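Long-range contact in VESB protease (Vibrio cholerae, PDB 4LK4), which is a secreted trypsin-like protein of the peptidase S1 family, probably acting as a serine endopeptidase that cleaves peptide bonds: residues Trp22-Lys30 / Gly38-Leu46. The protein carries 1 engineered substitution. Numbering follows the deposited sequence.
Sequences WPSIVALVK and GQFCGGSFL
Ser24 begins the pairing through its backbone: its carbonyl oxygen accepts Phe45 N at 3.0 Å, with the donor lying in the carbonyl plane, while its OG bonds Pro116 O. Next, with Ile25 CG1 anti to the backbone N (chi1 -165°), that branch carries Ile25 CD1 to Gly43 O, 3.6 Å away. Val26 and Gly43 form a hydrogen-bonded pair, of which the return bond, Gly43 N to Val26 O, is weak; Val26 CG2 rests on the peptide between Ser44 and Phe45 and reaches Phe45 CB at 3.9 Å. The pair illustrates how antiparallel neighbours build the six-stranded N-terminal barrel of the trypsin fold, in which strand 25-30 is flanked by strands 39-46 and 66-70. Ala27 brings CB to Gln39 CG. Leu28 then exemplifies the classic beta bulge, one residue facing two, Phe40 and Cys41. Its N-H runs to Cys41 O at 3.0 Å, and Gln39 NE2, also bonded to Asp198, grips that oxygen from the opposite face of its plane. Leu28 O receives Phe40 N almost straight. Leu28 CB makes a CH-pi contact over the Phe40 ring face, 4.2 Å from the centroid, and Leu28 CD1 packs on CB of Cys41, disulfide-bonded to Cys57. Beyond the bulge, the side chains of Val29 and Gln39 cross at about a right angle. Lys30 N lies in plane at the Phe40 ring edge and donates to Gly38 O at 3.1 Å.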
ATOM      1  N   TRP A  22      -4.395  -7.545  18.892  1.00 52.53           N
ATOM      2  CA  TRP A  22      -4.263  -6.791  17.657  1.00 49.00           C
ATOM      3  C   TRP A  22      -3.780  -5.355  17.897  1.00 47.08           C
ATOM      4  O   TRP A  22      -4.442  -4.405  17.519  1.00 43.64           O
ATOM      5  CB  TRP A  22      -5.603  -6.797  16.932  1.00 46.39           C
ATOM      6  CG  TRP A  22      -6.064  -8.153  16.519  1.00 45.57           C
ATOM      7  CD1 TRP A  22      -6.898  -8.984  17.199  1.00 44.86           C
ATOM      8  CD2 TRP A  22      -5.760  -8.809  15.297  1.00 45.59           C
ATOM      9  NE1 TRP A  22      -7.123 -10.130  16.482  1.00 44.54           N
ATOM     10  CE2 TRP A  22      -6.422 -10.051  15.314  1.00 46.03           C
ATOM     11  CE3 TRP A  22      -4.960  -8.486  14.197  1.00 45.57           C
ATOM     12  CZ2 TRP A  22      -6.314 -10.959  14.272  1.00 47.20           C
ATOM     13  CZ3 TRP A  22      -4.861  -9.377  13.174  1.00 45.99           C
ATOM     14  CH2 TRP A  22      -5.527 -10.600  13.215  1.00 47.01           C
ATOM     15  N   PRO A  23      -2.611  -5.201  18.533  1.00 49.14           N
ATOM     16  CA  PRO A  23      -2.138  -3.841  18.793  1.00 49.16           C
ATOM     17  C   PRO A  23      -1.638  -3.148  17.531  1.00 48.27           C
ATOM     18  O   PRO A  23      -1.592  -1.907  17.495  1.00 48.89           O
ATOM     19  CB  PRO A  23      -1.029  -4.038  19.827  1.00 52.26           C
ATOM     20  CG  PRO A  23      -0.522  -5.426  19.593  1.00 53.82           C
ATOM     21  CD  PRO A  23      -1.659  -6.224  19.009  1.00 51.98           C
ATOM     22  N   SER A  24      -1.328  -3.925  16.489  1.00 47.28           N
ATOM     23  CA  SER A  24      -0.815  -3.358  15.242  1.00 46.43           C
ATOM     24  C   SER A  24      -1.867  -3.132  14.155  1.00 44.26           C
ATOM     25  O   SER A  24      -1.528  -2.734  13.051  1.00 44.51           O
ATOM     26  CB  SER A  24       0.325  -4.236  14.698  1.00 48.58           C
ATOM     27  OG  SER A  24       1.481  -4.212  15.545  1.00 51.09           O
ATOM     28  N   ILE A  25      -3.140  -3.383  14.437  1.00 42.37           N
ATOM     29  CA  ILE A  25      -4.194  -3.137  13.444  1.00 40.23           C
ATOM     30  C   ILE A  25      -4.317  -1.644  13.160  1.00 40.49           C
ATOM     31  O   ILE A  25      -3.994  -0.806  14.006  1.00 42.46           O
ATOM     32  CB  ILE A  25      -5.553  -3.623  13.955  1.00 38.59           C
ATOM     33  CG1 ILE A  25      -6.593  -3.724  12.852  1.00 37.28           C
ATOM     34  CG2 ILE A  25      -6.099  -2.663  15.004  1.00 38.85           C
ATOM     35  CD1 ILE A  25      -6.292  -4.763  11.802  1.00 38.39           C
ATOM     36  N   VAL A  26      -4.808  -1.296  11.987  1.00 39.71           N
ATOM     37  CA  VAL A  26      -5.012   0.110  11.671  1.00 40.64           C
ATOM     38  C   VAL A  26      -6.349   0.352  10.977  1.00 39.93           C
ATOM     39  O   VAL A  26      -6.714  -0.381  10.048  1.00 39.69           O
ATOM     40  CB  VAL A  26      -3.901   0.611  10.739  1.00 41.98           C
ATOM     41  CG1 VAL A  26      -4.072   2.087  10.459  1.00 42.06           C
ATOM     42  CG2 VAL A  26      -2.537   0.290  11.336  1.00 43.41           C
ATOM     43  N   ALA A  27      -7.071   1.374  11.439  1.00 39.15           N
ATOM     44  CA  ALA A  27      -8.248   1.856  10.746  1.00 37.61           C
ATOM     45  C   ALA A  27      -7.888   3.076   9.919  1.00 38.51           C
ATOM     46  O   ALA A  27      -7.238   4.015  10.391  1.00 38.05           O
ATOM     47  CB  ALA A  27      -9.321   2.201  11.727  1.00 37.33           C
ATOM     48  N   LEU A  28      -8.306   3.053   8.673  1.00 39.68           N
ATOM     49  CA  LEU A  28      -8.130   4.198   7.789  1.00 42.23           C
ATOM     50  C   LEU A  28      -9.423   5.003   7.786  1.00 42.03           C
ATOM     51  O   LEU A  28     -10.505   4.470   7.510  1.00 40.14           O
ATOM     52  CB  LEU A  28      -7.768   3.733   6.377  1.00 44.19           C
ATOM     53  CG  LEU A  28      -6.466   2.942   6.277  1.00 46.87           C
ATOM     54  CD1 LEU A  28      -6.206   2.643   4.814  1.00 50.67           C
ATOM     55  CD2 LEU A  28      -5.301   3.715   6.855  1.00 47.50           C
ATOM     56  N   VAL A  29      -9.322   6.282   8.120  1.00 43.31           N
ATOM     57  CA  VAL A  29     -10.535   7.065   8.282  1.00 44.66           C
ATOM     58  C   VAL A  29     -10.375   8.385   7.588  1.00 46.98           C
ATOM     59  O   VAL A  29      -9.265   8.903   7.492  1.00 48.47           O
ATOM     60  CB  VAL A  29     -10.920   7.245   9.760  1.00 43.61           C
ATOM     61  CG1 VAL A  29     -10.786   5.914  10.493  1.00 44.20           C
ATOM     62  CG2 VAL A  29     -10.046   8.250  10.437  1.00 45.52           C
ATOM     63  N   LYS A  30     -11.497   8.911   7.116  1.00 47.91           N
ATOM     64  CA  LYS A  30     -11.535  10.151   6.406  1.00 51.09           C
ATOM     65  C   LYS A  30     -11.115  11.264   7.344  1.00 49.61           C
ATOM     66  O   LYS A  30     -11.580  11.328   8.475  1.00 46.71           O
ATOM     67  CB  LYS A  30     -12.940  10.399   5.852  1.00 56.48           C
ATOM     68  CG  LYS A  30     -13.104  11.768   5.197  1.00 65.41           C
ATOM     69  CD  LYS A  30     -14.276  11.792   4.223  1.00 72.56           C
ATOM     70  CE  LYS A  30     -14.554  13.208   3.720  1.00 80.80           C
ATOM     71  NZ  LYS A  30     -15.538  13.870   4.630  1.00 84.57           N
ATOM     72  N   GLY A  38     -16.376   7.756   9.565  1.00 48.26           N
ATOM     73  CA  GLY A  38     -15.423   7.982   8.494  1.00 47.68           C
ATOM     74  C   GLY A  38     -14.550   6.789   8.147  1.00 46.24           C
ATOM     75  O   GLY A  38     -13.758   6.860   7.228  1.00 43.98           O
ATOM     76  N   GLN A  39     -14.654   5.685   8.885  1.00 46.98           N
ATOM     77  CA  GLN A  39     -13.761   4.555   8.618  1.00 45.31           C
ATOM     78  C   GLN A  39     -14.070   4.014   7.226  1.00 43.42           C
ATOM     79  O   GLN A  39     -15.217   3.860   6.898  1.00 43.36           O
ATOM     80  CB  GLN A  39     -13.953   3.477   9.673  1.00 45.31           C
ATOM     81  CG  GLN A  39     -12.876   2.395   9.652  1.00 44.76           C
ATOM     82  CD  GLN A  39     -13.313   1.160   8.911  1.00 44.89           C
ATOM     83  OE1 GLN A  39     -14.495   0.901   8.785  1.00 46.64           O
ATOM     84  NE2 GLN A  39     -12.357   0.369   8.446  1.00 45.00           N
ATOM     85  N   PHE A  40     -13.067   3.755   6.401  1.00 41.45           N
ATOM     86  CA  PHE A  40     -13.333   3.153   5.077  1.00 40.48           C
ATOM     87  C   PHE A  40     -12.437   1.970   4.737  1.00 40.57           C
ATOM     88  O   PHE A  40     -12.721   1.259   3.805  1.00 43.38           O
ATOM     89  CB  PHE A  40     -13.226   4.208   3.963  1.00 39.14           C
ATOM     90  CG  PHE A  40     -11.866   4.782   3.836  1.00 38.15           C
ATOM     91  CD1 PHE A  40     -10.927   4.175   3.055  1.00 37.18           C
ATOM     92  CD2 PHE A  40     -11.507   5.893   4.555  1.00 38.78           C
ATOM     93  CE1 PHE A  40      -9.651   4.676   2.950  1.00 37.33           C
ATOM     94  CE2 PHE A  40     -10.236   6.416   4.461  1.00 39.18           C
ATOM     95  CZ  PHE A  40      -9.291   5.793   3.658  1.00 38.44           C
ATOM     96  N   CYS A  41     -11.351   1.753   5.451  1.00 41.48           N
ATOM     97  CA  CYS A  41     -10.485   0.600   5.151  1.00 44.55           C
ATOM     98  C   CYS A  41      -9.759   0.166   6.401  1.00 41.83           C
ATOM     99  O   CYS A  41      -9.827   0.836   7.414  1.00 40.86           O
ATOM    100  CB  CYS A  41      -9.452   0.899   4.006  1.00 47.56           C
ATOM    101  SG  CYS A  41     -10.020   0.301   2.364  1.00 58.14           S
ATOM    102  N   GLY A  42      -9.052  -0.951   6.291  1.00 39.74           N
ATOM    103  CA  GLY A  42      -8.132  -1.371   7.295  1.00 39.91           C
ATOM    104  C   GLY A  42      -6.685  -1.322   6.848  1.00 40.60           C
ATOM    105  O   GLY A  42      -6.369  -1.006   5.689  1.00 41.33           O
ATOM    106  N   GLY A  43      -5.794  -1.603   7.797  1.00 39.52           N
ATOM    107  CA  GLY A  43      -4.374  -1.594   7.529  1.00 39.45           C
ATOM    108  C   GLY A  43      -3.641  -2.239   8.667  1.00 39.04           C
ATOM    109  O   GLY A  43      -4.257  -2.680   9.635  1.00 38.39           O
ATOM    110  N   SER A  44      -2.327  -2.315   8.520  1.00 39.54           N
ATOM    111  CA  SER A  44      -1.445  -2.810   9.557  1.00 40.33           C
ATOM    112  C   SER A  44      -0.278  -1.842   9.714  1.00 40.79           C
ATOM    113  O   SER A  44       0.117  -1.187   8.746  1.00 43.55           O
ATOM    114  CB  SER A  44      -0.972  -4.237   9.234  1.00 41.57           C
ATOM    115  OG  SER A  44       0.025  -4.287   8.236  1.00 42.50           O
ATOM    116  N   PHE A  45       0.243  -1.703  10.928  1.00 41.37           N
ATOM    117  CA  PHE A  45       1.305  -0.738  11.202  1.00 42.29           C
ATOM    118  C   PHE A  45       2.658  -1.423  11.065  1.00 43.16           C
ATOM    119  O   PHE A  45       2.877  -2.426  11.734  1.00 43.92           O
ATOM    120  CB  PHE A  45       1.133  -0.156  12.609  1.00 42.54           C
ATOM    121  CG  PHE A  45       2.208   0.846  12.988  1.00 43.60           C
ATOM    122  CD1 PHE A  45       2.515   1.891  12.156  1.00 42.59           C
ATOM    123  CD2 PHE A  45       2.904   0.736  14.204  1.00 44.78           C
ATOM    124  CE1 PHE A  45       3.498   2.803  12.508  1.00 44.29           C
ATOM    125  CE2 PHE A  45       3.888   1.644  14.554  1.00 45.69           C
ATOM    126  CZ  PHE A  45       4.189   2.673  13.701  1.00 45.71           C
ATOM    127  N   LEU A  46       3.547  -0.920  10.203  1.00 43.32           N
ATOM    128  CA  LEU A  46       4.842  -1.607   9.968  1.00 44.46           C
ATOM    129  C   LEU A  46       5.974  -1.087  10.842  1.00 47.08           C
ATOM    130  O   LEU A  46       7.050  -1.677  10.889  1.00 47.86           O
ATOM    131  CB  LEU A  46       5.275  -1.512   8.517  1.00 44.43           C
ATOM    132  CG  LEU A  46       4.287  -2.052   7.499  1.00 43.91           C
ATOM    133  CD1 LEU A  46       4.671  -1.615   6.105  1.00 43.90           C
ATOM    134  CD2 LEU A  46       4.227  -3.557   7.555  1.00 44.37           C
TER